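Polysaccharide biosynthesis protein CapD (Bacillus thuringiensis HD-771, PDB 6BWC) acts in CMP-pseudaminic acid biosynthesis as an NADP-binding member of the short-chain dehydrogenase family, probably modifying the sugar of the UDP-N-acetylglucosamine it binds. Local coordinates at residues G14-I19 with E42-L47; I19-L24 with Q49-D54; V34-S39 with E77-V82; L47-E50 with K55-N58. The protein carries 2 engineered substitutions. All coordinates share one frame; numbering follows the deposited sequence.

Contact 1: residues G14-I19 with E42-L47; sequences GGTGTI and EYNQFL. With NAP (NADP nicotinamide-adenine-dinucleotide phosphate), chain N.
Thr-16 meets Asn-44 and Gln-45 at the buried centre of this contact, where a glycine-rich loop faces the first turns of helix 42-51. Thr-16 CB lies 3.9 Å from Asn-44 CB, and its methyl CG2 reaches Gln-45 CG at 3.7 Å, the two side chains crossing obliquely. With chi1 at 51°, OG1 sits between the backbone N and the carbonyl carbon, turned from the helix to the cofactor; there it hydrogen-bonds the NADP ribose hydroxyl O3B at 2.6 Å. Threonine suits the place because one branch packs while the other binds. Asn-44 ND2 stands 3.5 Å from O1X of the 2'-phosphate.

The other side is looser: a water bridges the backbones, giving a hydrogen bond to Thr-16 O at 3.1 Å and a weak one to Asn-44 O. Beyond it the loop becomes helix 18-29, with Gly-17 as N-cap. The helix start holds the pyrophosphate nearly straight on, Thr-18 N to O1A and Ile-19 N to O1N (2.8 Å, 172°), and glycine at 17 lets the ribose-phosphate link lie close against the backbone. The glycine spacing fits a Rossmann-type GxGxxG turn. Gly-14 is hydrogen-bonded to Phe-38 of strand 34-39, Thr-16 also rests on Val-37, and Gln-45 covers Tyr-61 and Ile-63 of strand 59-63.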
# COMPACT_ATOMS: atom_id res chain seq x y z
N GLY C 14 -9.11 5.68 -21.63
CA GLY C 14 -10.55 5.94 -21.70
C GLY C 14 -11.08 5.96 -23.13
O GLY C 14 -11.97 6.76 -23.45
N GLY C 15 -10.56 5.07 -23.97
CA GLY C 15 -10.98 4.96 -25.37
C GLY C 15 -12.29 4.23 -25.64
O GLY C 15 -12.73 4.17 -26.79
N THR C 16 -12.92 3.65 -24.62
CA THR C 16 -14.23 3.01 -24.81
C THR C 16 -15.38 4.01 -24.80
O THR C 16 -16.45 3.71 -25.31
CB THR C 16 -14.53 1.91 -23.76
OG1 THR C 16 -14.30 2.39 -22.43
CG2 THR C 16 -13.67 0.67 -24.02
N GLY C 17 -15.15 5.19 -24.23
CA GLY C 17 -16.19 6.22 -24.12
C GLY C 17 -16.38 7.09 -25.35
O GLY C 17 -15.76 6.87 -26.38
N THR C 18 -17.25 8.09 -25.21
CA THR C 18 -17.70 8.93 -26.32
C THR C 18 -16.54 9.64 -27.03
O THR C 18 -16.38 9.55 -28.27
CB THR C 18 -18.72 9.97 -25.82
OG1 THR C 18 -19.91 9.30 -25.40
CG2 THR C 18 -19.06 11.03 -26.89
N ILE C 19 -15.73 10.34 -26.24
CA ILE C 19 -14.64 11.13 -26.80
C ILE C 19 -13.41 10.27 -27.13
O ILE C 19 -12.72 10.53 -28.12
CB ILE C 19 -14.33 12.33 -25.88
CG1 ILE C 19 -15.49 13.33 -25.99
CG2 ILE C 19 -13.01 12.99 -26.24
CD1 ILE C 19 -15.62 14.29 -24.85
N GLU C 42 -14.66 -4.83 -19.56
CA GLU C 42 -14.58 -5.81 -20.64
C GLU C 42 -15.76 -5.79 -21.61
O GLU C 42 -15.58 -6.00 -22.80
CB GLU C 42 -14.41 -7.23 -20.09
CG GLU C 42 -15.61 -7.75 -19.32
CD GLU C 42 -15.41 -9.10 -18.66
OE1 GLU C 42 -16.42 -9.61 -18.11
OE2 GLU C 42 -14.29 -9.68 -18.70
N TYR C 43 -16.97 -5.57 -21.11
CA TYR C 43 -18.15 -5.55 -21.99
C TYR C 43 -18.11 -4.39 -22.99
O TYR C 43 -18.54 -4.55 -24.14
CB TYR C 43 -19.43 -5.52 -21.15
CG TYR C 43 -20.71 -5.23 -21.93
CD1 TYR C 43 -21.31 -6.18 -22.76
CD2 TYR C 43 -21.31 -3.98 -21.82
CE1 TYR C 43 -22.48 -5.90 -23.45
CE2 TYR C 43 -22.49 -3.68 -22.50
CZ TYR C 43 -23.07 -4.62 -23.31
OH TYR C 43 -24.22 -4.23 -23.94
N ASN C 44 -17.60 -3.23 -22.56
CA ASN C 44 -17.42 -2.06 -23.45
C ASN C 44 -16.34 -2.25 -24.47
O ASN C 44 -16.49 -1.84 -25.61
CB ASN C 44 -17.07 -0.80 -22.66
CG ASN C 44 -18.28 -0.07 -22.16
OD1 ASN C 44 -19.40 -0.58 -22.26
ND2 ASN C 44 -18.08 1.12 -21.62
N GLN C 45 -15.23 -2.84 -24.02
CA GLN C 45 -14.16 -3.25 -24.90
C GLN C 45 -14.66 -4.31 -25.88
O GLN C 45 -14.34 -4.25 -27.06
CB GLN C 45 -12.94 -3.74 -24.12
CG GLN C 45 -12.09 -2.60 -23.56
CD GLN C 45 -10.72 -3.04 -23.07
OE1 GLN C 45 -10.24 -4.12 -23.40
NE2 GLN C 45 -10.09 -2.19 -22.26
N PHE C 46 -15.46 -5.26 -25.39
CA PHE C 46 -16.07 -6.30 -26.24
C PHE C 46 -16.92 -5.70 -27.35
O PHE C 46 -16.80 -6.11 -28.50
CB PHE C 46 -16.88 -7.30 -25.38
CG PHE C 46 -17.64 -8.34 -26.19
CD1 PHE C 46 -16.96 -9.36 -26.85
CD2 PHE C 46 -19.03 -8.30 -26.26
CE1 PHE C 46 -17.65 -10.31 -27.59
CE2 PHE C 46 -19.73 -9.24 -27.00
CZ PHE C 46 -19.04 -10.25 -27.66
N LEU C 47 -17.77 -4.73 -27.03
CA LEU C 47 -18.56 -4.06 -28.07
C LEU C 47 -17.68 -3.38 -29.12
O LEU C 47 -17.87 -3.62 -30.31
CB LEU C 47 -19.51 -3.04 -27.45
CG LEU C 47 -20.68 -3.62 -26.66
CD1 LEU C 47 -21.46 -2.48 -26.01
CD2 LEU C 47 -21.60 -4.48 -27.53
PA NAP N . -17.30 8.60 -21.02
O1A NAP N . -18.11 8.25 -22.23
O2A NAP N . -17.89 8.24 -19.70
O5B NAP N . -15.84 7.99 -21.14
C5B NAP N . -15.12 7.61 -19.96
C4B NAP N . -14.00 6.65 -20.33
O4B NAP N . -13.12 6.38 -19.24
C3B NAP N . -14.57 5.31 -20.71
O3B NAP N . -13.67 4.80 -21.68
C2B NAP N . -14.54 4.55 -19.41
O2B NAP N . -14.64 3.17 -19.70
C1B NAP N . -13.20 5.01 -18.82
N9A NAP N . -12.97 4.98 -17.34
C8A NAP N . -13.74 5.41 -16.31
N7A NAP N . -13.13 5.22 -15.09
C5A NAP N . -11.94 4.66 -15.34
C6A NAP N . -10.77 4.17 -14.56
N6A NAP N . -10.73 4.25 -13.22
N1A NAP N . -9.72 3.66 -15.22
C2A NAP N . -9.70 3.55 -16.56
N3A NAP N . -10.72 3.96 -17.34
C4A NAP N . -11.84 4.51 -16.81
O3 NAP N . -16.90 10.17 -20.98
PN NAP N . -16.71 11.18 -22.23
O1N NAP N . -16.02 10.50 -23.41
O2N NAP N . -17.98 11.95 -22.42
O5D NAP N . -15.73 12.26 -21.59
C5D NAP N . -14.34 12.05 -21.65
C4D NAP N . -13.62 13.14 -20.87
O4D NAP N . -14.15 14.40 -21.28
C3D NAP N . -13.69 13.10 -19.33
O3D NAP N . -12.37 13.29 -18.81
C2D NAP N . -14.58 14.26 -18.95
O2D NAP N . -14.18 14.87 -17.71
C1D NAP N . -14.38 15.22 -20.12
N1N NAP N . -15.50 16.13 -20.38
C2N NAP N . -16.61 15.63 -20.93
C3N NAP N . -17.73 16.39 -21.22
C7N NAP N . -18.98 15.82 -21.80
O7N NAP N . -19.98 16.54 -21.86
N7N NAP N . -19.04 14.56 -22.24
C4N NAP N . -17.69 17.85 -20.95
C5N NAP N . -16.43 18.29 -20.34
C6N NAP N . -15.38 17.43 -20.10
P2B NAP N . -15.03 2.09 -18.56
O1X NAP N . -15.30 0.89 -19.45
O2X NAP N . -13.79 1.89 -17.73
O3X NAP N . -16.24 2.67 -17.79
O HOH W 1 -17.92 1.19 -26.29

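Contact 2: residues I19-L24 with Q49-D54; sequences IGKSIL and QEEFRD. With NAP (NADP nicotinamide-adenine-dinucleotide phosphate), chain N.
Lys-21 and Glu-51 reach for each other from opposite directions between helices 18-29 and 42-51. Lys-21 CB stays on its own helix, 3.4 Å from Gly-17 O. CG, placed beside the backbone N by a chi1 of -81°, packs against Gly-15 O at 3.3 Å. CD then slides over Leu-48 CD1 at 3.5 Å, an apolar step that a long lysine chain tolerates well. Bends at chi3 and chi4 carry CE outward and bring NZ to Glu-51 OE2 at 3.3 Å, a salt bridge whose hydrogen bond is weak; an extended, solvent-exposed Glu-51 supplies the carboxylate.

Deeper in, Leu-24 CD2 approaches Phe-52 CZ obliquely at 4.3 Å. Phe-52, the first residue to leave helical geometry, turns its ring inward onto Ile-59 and Tyr-61, so apolar packing lies beside the charged pair at the end of helix 42-51. Neighbouring helices packed side by side on one face of the parallel part of the sheet, the first touching NADP through Ile-19 N, are typical of the Rossmann fold.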
# COMPACT_ATOMS: atom_id res chain seq x y z
N ILE C 19 -15.73 10.34 -26.24
CA ILE C 19 -14.64 11.13 -26.80
C ILE C 19 -13.41 10.27 -27.13
O ILE C 19 -12.72 10.53 -28.12
CB ILE C 19 -14.33 12.33 -25.88
CG1 ILE C 19 -15.49 13.33 -25.99
CG2 ILE C 19 -13.01 12.99 -26.24
CD1 ILE C 19 -15.62 14.29 -24.85
N GLY C 20 -13.17 9.25 -26.32
CA GLY C 20 -12.08 8.32 -26.56
C GLY C 20 -12.20 7.48 -27.82
O GLY C 20 -11.20 7.25 -28.48
N LYS C 21 -13.41 7.01 -28.14
CA LYS C 21 -13.66 6.34 -29.42
C LYS C 21 -13.49 7.29 -30.60
O LYS C 21 -12.79 6.95 -31.56
CB LYS C 21 -15.07 5.75 -29.52
CG LYS C 21 -15.26 4.39 -28.85
CD LYS C 21 -16.35 3.57 -29.55
CE LYS C 21 -17.75 4.19 -29.51
NZ LYS C 21 -18.46 4.00 -30.81
N SER C 22 -14.11 8.47 -30.55
CA SER C 22 -13.98 9.41 -31.67
C SER C 22 -12.49 9.72 -31.96
O SER C 22 -12.06 9.62 -33.11
CB SER C 22 -14.79 10.69 -31.47
OG SER C 22 -15.25 11.19 -32.72
N ILE C 23 -11.71 10.04 -30.91
CA ILE C 23 -10.24 10.19 -31.06
C ILE C 23 -9.58 8.96 -31.73
O ILE C 23 -8.71 9.12 -32.58
CB ILE C 23 -9.52 10.44 -29.71
CG1 ILE C 23 -9.93 11.81 -29.12
CG2 ILE C 23 -8.00 10.40 -29.88
CD1 ILE C 23 -9.59 11.97 -27.65
N LEU C 24 -9.98 7.75 -31.30
CA LEU C 24 -9.46 6.48 -31.82
C LEU C 24 -9.55 6.39 -33.33
O LEU C 24 -8.54 6.14 -33.99
CB LEU C 24 -10.22 5.28 -31.22
CG LEU C 24 -9.95 3.88 -31.76
CD1 LEU C 24 -8.45 3.65 -31.87
CD2 LEU C 24 -10.59 2.84 -30.86
N GLN C 49 -14.37 -3.84 -29.76
CA GLN C 49 -13.76 -4.96 -30.47
C GLN C 49 -14.63 -5.42 -31.68
O GLN C 49 -14.18 -5.47 -32.82
CB GLN C 49 -13.56 -6.14 -29.50
CG GLN C 49 -12.30 -6.97 -29.71
CD GLN C 49 -11.66 -7.41 -28.39
OE1 GLN C 49 -11.58 -8.60 -28.09
NE2 GLN C 49 -11.21 -6.45 -27.60
N GLU C 50 -15.89 -5.70 -31.41
CA GLU C 50 -16.79 -6.22 -32.43
C GLU C 50 -17.16 -5.17 -33.50
O GLU C 50 -17.36 -5.48 -34.67
CB GLU C 50 -18.05 -6.79 -31.79
CG GLU C 50 -18.67 -7.89 -32.62
CD GLU C 50 -17.83 -9.15 -32.69
OE1 GLU C 50 -16.99 -9.42 -31.80
OE2 GLU C 50 -18.04 -9.89 -33.66
N GLU C 51 -17.23 -3.92 -33.08
CA GLU C 51 -17.51 -2.83 -33.98
C GLU C 51 -16.32 -2.54 -34.90
O GLU C 51 -16.50 -2.00 -35.97
CB GLU C 51 -17.85 -1.62 -33.13
CG GLU C 51 -18.44 -0.44 -33.84
CD GLU C 51 -18.61 0.70 -32.86
OE1 GLU C 51 -18.85 0.42 -31.65
OE2 GLU C 51 -18.46 1.87 -33.30
N PHE C 52 -15.11 -2.90 -34.47
CA PHE C 52 -13.91 -2.79 -35.31
C PHE C 52 -13.54 -4.18 -35.84
O PHE C 52 -12.44 -4.67 -35.59
CB PHE C 52 -12.76 -2.12 -34.52
CG PHE C 52 -12.90 -0.63 -34.39
CD1 PHE C 52 -13.94 -0.08 -33.65
CD2 PHE C 52 -12.04 0.23 -35.05
CE1 PHE C 52 -14.11 1.29 -33.56
CE2 PHE C 52 -12.20 1.61 -34.96
CZ PHE C 52 -13.23 2.14 -34.21
N ARG C 53 -14.47 -4.80 -36.56
CA ARG C 53 -14.28 -6.18 -37.08
C ARG C 53 -13.03 -6.36 -37.94
O ARG C 53 -12.22 -7.26 -37.69
CB ARG C 53 -15.52 -6.71 -37.83
CG ARG C 53 -16.23 -5.79 -38.84
CD ARG C 53 -17.61 -5.30 -38.35
NE ARG C 53 -18.44 -6.41 -37.86
CZ ARG C 53 -19.46 -6.33 -36.99
NH1 ARG C 53 -19.84 -5.16 -36.46
NH2 ARG C 53 -20.10 -7.45 -36.63
N ASP C 54 -12.87 -5.48 -38.94
CA ASP C 54 -11.77 -5.56 -39.92
C ASP C 54 -10.68 -4.45 -39.80
O ASP C 54 -9.58 -4.62 -40.33
CB ASP C 54 -12.37 -5.61 -41.32
CG ASP C 54 -13.16 -6.90 -41.57
OD1 ASP C 54 -13.97 -7.34 -40.71
OD2 ASP C 54 -12.95 -7.49 -42.65
PA NAP N . -17.30 8.60 -21.02
O1A NAP N . -18.11 8.25 -22.23
O2A NAP N . -17.89 8.24 -19.70
O5B NAP N . -15.84 7.99 -21.14
C5B NAP N . -15.12 7.61 -19.96
C4B NAP N . -14.00 6.65 -20.33
O4B NAP N . -13.12 6.38 -19.24
C3B NAP N . -14.57 5.31 -20.71
O3B NAP N . -13.67 4.80 -21.68
C2B NAP N . -14.54 4.55 -19.41
O2B NAP N . -14.64 3.17 -19.70
C1B NAP N . -13.20 5.01 -18.82
N9A NAP N . -12.97 4.98 -17.34
C8A NAP N . -13.74 5.41 -16.31
N7A NAP N . -13.13 5.22 -15.09
C5A NAP N . -11.94 4.66 -15.34
C6A NAP N . -10.77 4.17 -14.56
N6A NAP N . -10.73 4.25 -13.22
N1A NAP N . -9.72 3.66 -15.22
C2A NAP N . -9.70 3.55 -16.56
N3A NAP N . -10.72 3.96 -17.34
C4A NAP N . -11.84 4.51 -16.81
O3 NAP N . -16.90 10.17 -20.98
PN NAP N . -16.71 11.18 -22.23
O1N NAP N . -16.02 10.50 -23.41
O2N NAP N . -17.98 11.95 -22.42
O5D NAP N . -15.73 12.26 -21.59
C5D NAP N . -14.34 12.05 -21.65
C4D NAP N . -13.62 13.14 -20.87
O4D NAP N . -14.15 14.40 -21.28
C3D NAP N . -13.69 13.10 -19.33
O3D NAP N . -12.37 13.29 -18.81
C2D NAP N . -14.58 14.26 -18.95
O2D NAP N . -14.18 14.87 -17.71
C1D NAP N . -14.38 15.22 -20.12
N1N NAP N . -15.50 16.13 -20.38
C2N NAP N . -16.61 15.63 -20.93
C3N NAP N . -17.73 16.39 -21.22
C7N NAP N . -18.98 15.82 -21.80
O7N NAP N . -19.98 16.54 -21.86
N7N NAP N . -19.04 14.56 -22.24
C4N NAP N . -17.69 17.85 -20.95
C5N NAP N . -16.43 18.29 -20.34
C6N NAP N . -15.38 17.43 -20.10
P2B NAP N . -15.03 2.09 -18.56
O1X NAP N . -15.30 0.89 -19.45
O2X NAP N . -13.79 1.89 -17.73
O3X NAP N . -16.24 2.67 -17.79

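Contact 3: residues V34-S39 with E77-V82; sequences VVRVFS and ENIDYV. With NAP (NADP nicotinamide-adenine-dinucleotide phosphate), chain N.
A salt bridge backed by packing on the guanidinium joins Arg-36, in the middle of strand 34-39, to Glu-77 and Ile-79 in the loop leading into strand 81-84. The arginine chain runs extended from CG to NE and meets the glutamate at about a right angle. Its NH2 donates to Glu-77 OE2 at 3.2 Å, coming from 49° above the carboxylate plane, while NH1 and NH2 also make weak bonds to Glu-77 O. The strongest partner of the arginine is Ala-75 O, which NH1 hydrogen-bonds, at the C-terminal end of helix 69-75, where a positive charge should be favoured.

Ile-79 CD1 covers one face of the guanidinium, 3.2 Å above its plane and offset toward the rim; that weakly hydrated face accepts an aliphatic cover while the N-H groups bind oxygen. Glu-77 OE1 bonds Ser-159 of the third subunit, so the carboxylate serves the interface too. In the sheet, strand 9-13 lies between strands 34-39 and 81-84, and Arg-36 rests on Leu-11 of that strand and on Leu-62 of strand 59-63 as it spans to the loop.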
# COMPACT_ATOMS: atom_id res chain seq x y z
N VAL C 34 0.56 1.47 -33.73
CA VAL C 34 -0.48 0.86 -32.90
C VAL C 34 -1.20 1.96 -32.15
O VAL C 34 -0.61 3.00 -31.89
CB VAL C 34 0.11 -0.19 -31.91
CG1 VAL C 34 0.91 0.46 -30.79
CG2 VAL C 34 -0.98 -1.04 -31.32
N VAL C 35 -2.47 1.73 -31.86
CA VAL C 35 -3.24 2.55 -30.92
C VAL C 35 -3.69 1.60 -29.84
O VAL C 35 -4.19 0.53 -30.15
CB VAL C 35 -4.52 3.16 -31.55
CG1 VAL C 35 -5.24 4.08 -30.56
CG2 VAL C 35 -4.18 3.92 -32.84
N ARG C 36 -3.53 1.98 -28.58
CA ARG C 36 -4.01 1.17 -27.48
C ARG C 36 -5.27 1.79 -26.87
O ARG C 36 -5.38 3.01 -26.78
CB ARG C 36 -2.91 1.04 -26.44
CG ARG C 36 -1.65 0.35 -27.01
CD ARG C 36 -0.65 -0.05 -25.93
NE ARG C 36 0.65 -0.45 -26.49
CZ ARG C 36 1.81 -0.46 -25.82
NH1 ARG C 36 1.89 -0.08 -24.56
NH2 ARG C 36 2.93 -0.81 -26.42
N VAL C 37 -6.23 0.94 -26.50
CA VAL C 37 -7.45 1.34 -25.77
C VAL C 37 -7.35 0.81 -24.33
O VAL C 37 -7.17 -0.39 -24.12
CB VAL C 37 -8.73 0.79 -26.46
CG1 VAL C 37 -9.96 1.01 -25.61
CG2 VAL C 37 -8.96 1.47 -27.78
N PHE C 38 -7.49 1.72 -23.35
CA PHE C 38 -7.35 1.44 -21.91
C PHE C 38 -8.64 1.83 -21.16
O PHE C 38 -8.92 3.00 -20.97
CB PHE C 38 -6.16 2.20 -21.36
CG PHE C 38 -5.76 1.80 -19.96
CD1 PHE C 38 -4.64 1.02 -19.74
CD2 PHE C 38 -6.48 2.23 -18.84
CE1 PHE C 38 -4.25 0.69 -18.45
CE2 PHE C 38 -6.10 1.89 -17.55
CZ PHE C 38 -4.98 1.12 -17.35
N SER C 39 -9.38 0.83 -20.71
CA SER C 39 -10.71 0.97 -20.15
C SER C 39 -10.81 -0.12 -19.10
O SER C 39 -10.14 -1.15 -19.23
CB SER C 39 -11.74 0.79 -21.28
OG SER C 39 -12.99 0.23 -20.88
N GLU C 77 4.22 1.56 -22.04
CA GLU C 77 5.53 1.11 -22.46
C GLU C 77 5.79 1.48 -23.92
O GLU C 77 4.98 1.20 -24.82
CB GLU C 77 5.69 -0.39 -22.21
CG GLU C 77 6.80 -1.08 -22.98
CD GLU C 77 6.36 -1.64 -24.33
OE1 GLU C 77 7.21 -1.64 -25.25
OE2 GLU C 77 5.20 -2.10 -24.50
N ASN C 78 6.92 2.17 -24.12
CA ASN C 78 7.41 2.58 -25.44
C ASN C 78 6.37 3.34 -26.29
O ASN C 78 6.45 3.37 -27.52
CB ASN C 78 8.03 1.34 -26.14
CG ASN C 78 8.41 1.59 -27.60
OD1 ASN C 78 9.27 2.41 -27.90
ND2 ASN C 78 7.78 0.87 -28.50
N ILE C 79 5.44 4.02 -25.61
CA ILE C 79 4.39 4.80 -26.26
C ILE C 79 4.79 6.26 -26.40
O ILE C 79 5.53 6.80 -25.58
CB ILE C 79 3.00 4.58 -25.60
CG1 ILE C 79 2.21 3.69 -26.55
CG2 ILE C 79 2.22 5.87 -25.36
CD1 ILE C 79 1.06 3.00 -25.90
N ASP C 80 4.30 6.87 -27.47
CA ASP C 80 4.68 8.20 -27.85
C ASP C 80 3.65 9.25 -27.44
O ASP C 80 4.04 10.32 -26.99
CB ASP C 80 4.95 8.25 -29.35
CG ASP C 80 6.18 7.45 -29.75
OD1 ASP C 80 7.22 7.49 -29.03
OD2 ASP C 80 6.11 6.76 -30.80
N TYR C 81 2.35 8.95 -27.56
CA TYR C 81 1.30 9.97 -27.33
C TYR C 81 0.15 9.43 -26.48
O TYR C 81 -0.54 8.51 -26.88
CB TYR C 81 0.77 10.52 -28.67
CG TYR C 81 1.84 11.14 -29.55
CD1 TYR C 81 2.34 12.39 -29.28
CD2 TYR C 81 2.36 10.46 -30.64
CE1 TYR C 81 3.33 12.96 -30.06
CE2 TYR C 81 3.35 11.01 -31.44
CZ TYR C 81 3.84 12.26 -31.14
OH TYR C 81 4.83 12.80 -31.92
N VAL C 82 -0.03 10.03 -25.30
CA VAL C 82 -1.05 9.63 -24.31
C VAL C 82 -2.25 10.61 -24.33
O VAL C 82 -2.09 11.80 -24.11
CB VAL C 82 -0.42 9.56 -22.88
CG1 VAL C 82 -1.44 9.16 -21.83
CG2 VAL C 82 0.72 8.56 -22.84
PA NAP N . -17.30 8.60 -21.02
O1A NAP N . -18.11 8.25 -22.23
O2A NAP N . -17.89 8.24 -19.70
O5B NAP N . -15.84 7.99 -21.14
C5B NAP N . -15.12 7.61 -19.96
C4B NAP N . -14.00 6.65 -20.33
O4B NAP N . -13.12 6.38 -19.24
C3B NAP N . -14.57 5.31 -20.71
O3B NAP N . -13.67 4.80 -21.68
C2B NAP N . -14.54 4.55 -19.41
O2B NAP N . -14.64 3.17 -19.70
C1B NAP N . -13.20 5.01 -18.82
N9A NAP N . -12.97 4.98 -17.34
C8A NAP N . -13.74 5.41 -16.31
N7A NAP N . -13.13 5.22 -15.09
C5A NAP N . -11.94 4.66 -15.34
C6A NAP N . -10.77 4.17 -14.56
N6A NAP N . -10.73 4.25 -13.22
N1A NAP N . -9.72 3.66 -15.22
C2A NAP N . -9.70 3.55 -16.56
N3A NAP N . -10.72 3.96 -17.34
C4A NAP N . -11.84 4.51 -16.81
O3 NAP N . -16.90 10.17 -20.98
PN NAP N . -16.71 11.18 -22.23
O1N NAP N . -16.02 10.50 -23.41
O2N NAP N . -17.98 11.95 -22.42
O5D NAP N . -15.73 12.26 -21.59
C5D NAP N . -14.34 12.05 -21.65
C4D NAP N . -13.62 13.14 -20.87
O4D NAP N . -14.15 14.40 -21.28
C3D NAP N . -13.69 13.10 -19.33
O3D NAP N . -12.37 13.29 -18.81
C2D NAP N . -14.58 14.26 -18.95
O2D NAP N . -14.18 14.87 -17.71
C1D NAP N . -14.38 15.22 -20.12
N1N NAP N . -15.50 16.13 -20.38
C2N NAP N . -16.61 15.63 -20.93
C3N NAP N . -17.73 16.39 -21.22
C7N NAP N . -18.98 15.82 -21.80
O7N NAP N . -19.98 16.54 -21.86
N7N NAP N . -19.04 14.56 -22.24
C4N NAP N . -17.69 17.85 -20.95
C5N NAP N . -16.43 18.29 -20.34
C6N NAP N . -15.38 17.43 -20.10
P2B NAP N . -15.03 2.09 -18.56
O1X NAP N . -15.30 0.89 -19.45
O2X NAP N . -13.79 1.89 -17.73
O3X NAP N . -16.24 2.67 -17.79

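Contact 4: residues L47-E50 with K55-N58; sequences LLQE and KNRN
Asn-56 leans its amide toward the last full turn of helix 42-51, with ND2 3.1 Å from Gln-49 O and 3.8 Å from Gln-49 CA. A chi1 of -83° sets its CG beside the backbone N and anti to the carbonyl carbon, which aims the short side chain at the helix. The other amide atom, OD1, is hydrogen-bonded to Tyr-61 OH, an interaction that should fix the rotation of the group and leave ND2 facing Gln-49. Asparagine suits the position because its short stem holds OD1 where it can accept from Tyr-61, with ND2 turned to the helix end.

The contact ties the end of helix 42-51 to the loop that leads into edge strand 59-63, within a Rossmann beta-alpha-beta unit. Gln-49 starts off away from the loop, its CB directed elsewhere, and its chain bends at chi2 (141°). CG alone passes near Asn-56 ND2, at 4.0 Å; the two chains cross at about a right angle, their amide planes 73° apart. The glutamine side chain also packs against Tyr-61 and against Phe-93 of the second subunit. Gln-49 O receives a weak bond from Phe-52 N.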
# COMPACT_ATOMS: atom_id res chain seq x y z
N LEU C 47 -17.77 -4.73 -27.03
CA LEU C 47 -18.56 -4.06 -28.07
C LEU C 47 -17.68 -3.38 -29.12
O LEU C 47 -17.87 -3.62 -30.31
CB LEU C 47 -19.51 -3.04 -27.45
CG LEU C 47 -20.68 -3.62 -26.66
CD1 LEU C 47 -21.46 -2.48 -26.01
CD2 LEU C 47 -21.60 -4.48 -27.53
N LEU C 48 -16.72 -2.57 -28.66
CA LEU C 48 -15.75 -1.88 -29.52
C LEU C 48 -14.99 -2.85 -30.38
O LEU C 48 -14.97 -2.70 -31.60
CB LEU C 48 -14.75 -1.06 -28.68
CG LEU C 48 -13.67 -0.19 -29.36
CD1 LEU C 48 -14.26 0.82 -30.32
CD2 LEU C 48 -12.85 0.55 -28.29
N GLN C 49 -14.37 -3.84 -29.76
CA GLN C 49 -13.76 -4.96 -30.47
C GLN C 49 -14.63 -5.42 -31.68
O GLN C 49 -14.18 -5.47 -32.82
CB GLN C 49 -13.56 -6.14 -29.50
CG GLN C 49 -12.30 -6.97 -29.71
CD GLN C 49 -11.66 -7.41 -28.39
OE1 GLN C 49 -11.58 -8.60 -28.09
NE2 GLN C 49 -11.21 -6.45 -27.60
N GLU C 50 -15.89 -5.70 -31.41
CA GLU C 50 -16.79 -6.22 -32.43
C GLU C 50 -17.16 -5.17 -33.50
O GLU C 50 -17.36 -5.48 -34.67
CB GLU C 50 -18.05 -6.79 -31.79
CG GLU C 50 -18.67 -7.89 -32.62
CD GLU C 50 -17.83 -9.15 -32.69
OE1 GLU C 50 -16.99 -9.42 -31.80
OE2 GLU C 50 -18.04 -9.89 -33.66
N LYS C 55 -10.98 -3.37 -39.09
CA LYS C 55 -10.00 -2.32 -38.80
C LYS C 55 -9.03 -2.69 -37.64
O LYS C 55 -7.93 -2.11 -37.52
CB LYS C 55 -10.72 -0.99 -38.50
CG LYS C 55 -11.67 -0.52 -39.61
CD LYS C 55 -13.16 -0.78 -39.34
CE LYS C 55 -13.88 -1.29 -40.59
NZ LYS C 55 -15.36 -1.26 -40.47
N ASN C 56 -9.44 -3.63 -36.77
CA ASN C 56 -8.60 -4.14 -35.67
C ASN C 56 -7.40 -4.91 -36.18
O ASN C 56 -7.53 -6.05 -36.63
CB ASN C 56 -9.35 -5.11 -34.75
CG ASN C 56 -10.18 -4.42 -33.70
OD1 ASN C 56 -10.01 -3.25 -33.42
ND2 ASN C 56 -11.09 -5.18 -33.12
N ARG C 57 -6.24 -4.28 -36.07
CA ARG C 57 -4.97 -4.94 -36.39
C ARG C 57 -3.82 -4.06 -35.93
O ARG C 57 -2.82 -4.59 -35.48
CB ARG C 57 -4.84 -5.29 -37.88
CG ARG C 57 -5.20 -4.15 -38.82
CD ARG C 57 -5.15 -4.56 -40.29
NE ARG C 57 -4.85 -3.40 -41.14
CZ ARG C 57 -5.69 -2.41 -41.44
NH1 ARG C 57 -6.95 -2.39 -40.98
NH2 ARG C 57 -5.28 -1.41 -42.21
N ASN C 58 -3.97 -2.74 -36.08
CA ASN C 58 -3.14 -1.76 -35.37
C ASN C 58 -3.78 -1.22 -34.06
O ASN C 58 -3.40 -0.16 -33.58
CB ASN C 58 -2.69 -0.63 -36.34
CG ASN C 58 -3.86 0.13 -37.00
OD1 ASN C 58 -4.99 -0.38 -37.12
ND2 ASN C 58 -3.57 1.35 -37.44

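Helix 42-51 runs through contacts 1, 4 and 2, which follow one another along it in that order; the centres of contacts 1 and 2 are about 8 Å apart, those of contacts 2 and 4 about 6 Å. Helix 18-29 is shared by contacts 1 and 2. Strand 34-39, used by contact 3, follows that helix and precedes helix 42-51, and it touches all the others: Phe-38 reaches Gly-14, Val-35 packs on Leu-24, and Val-35 N lies 2.7 Å from Asn-58 O. Contact 4 is nested within the loop closed by contact 3. Together they tie helices 18-29 and 42-51 and the loop before strand 81-84 to the first strands of the Rossmann-type sheet, with NADP bound at contact 1.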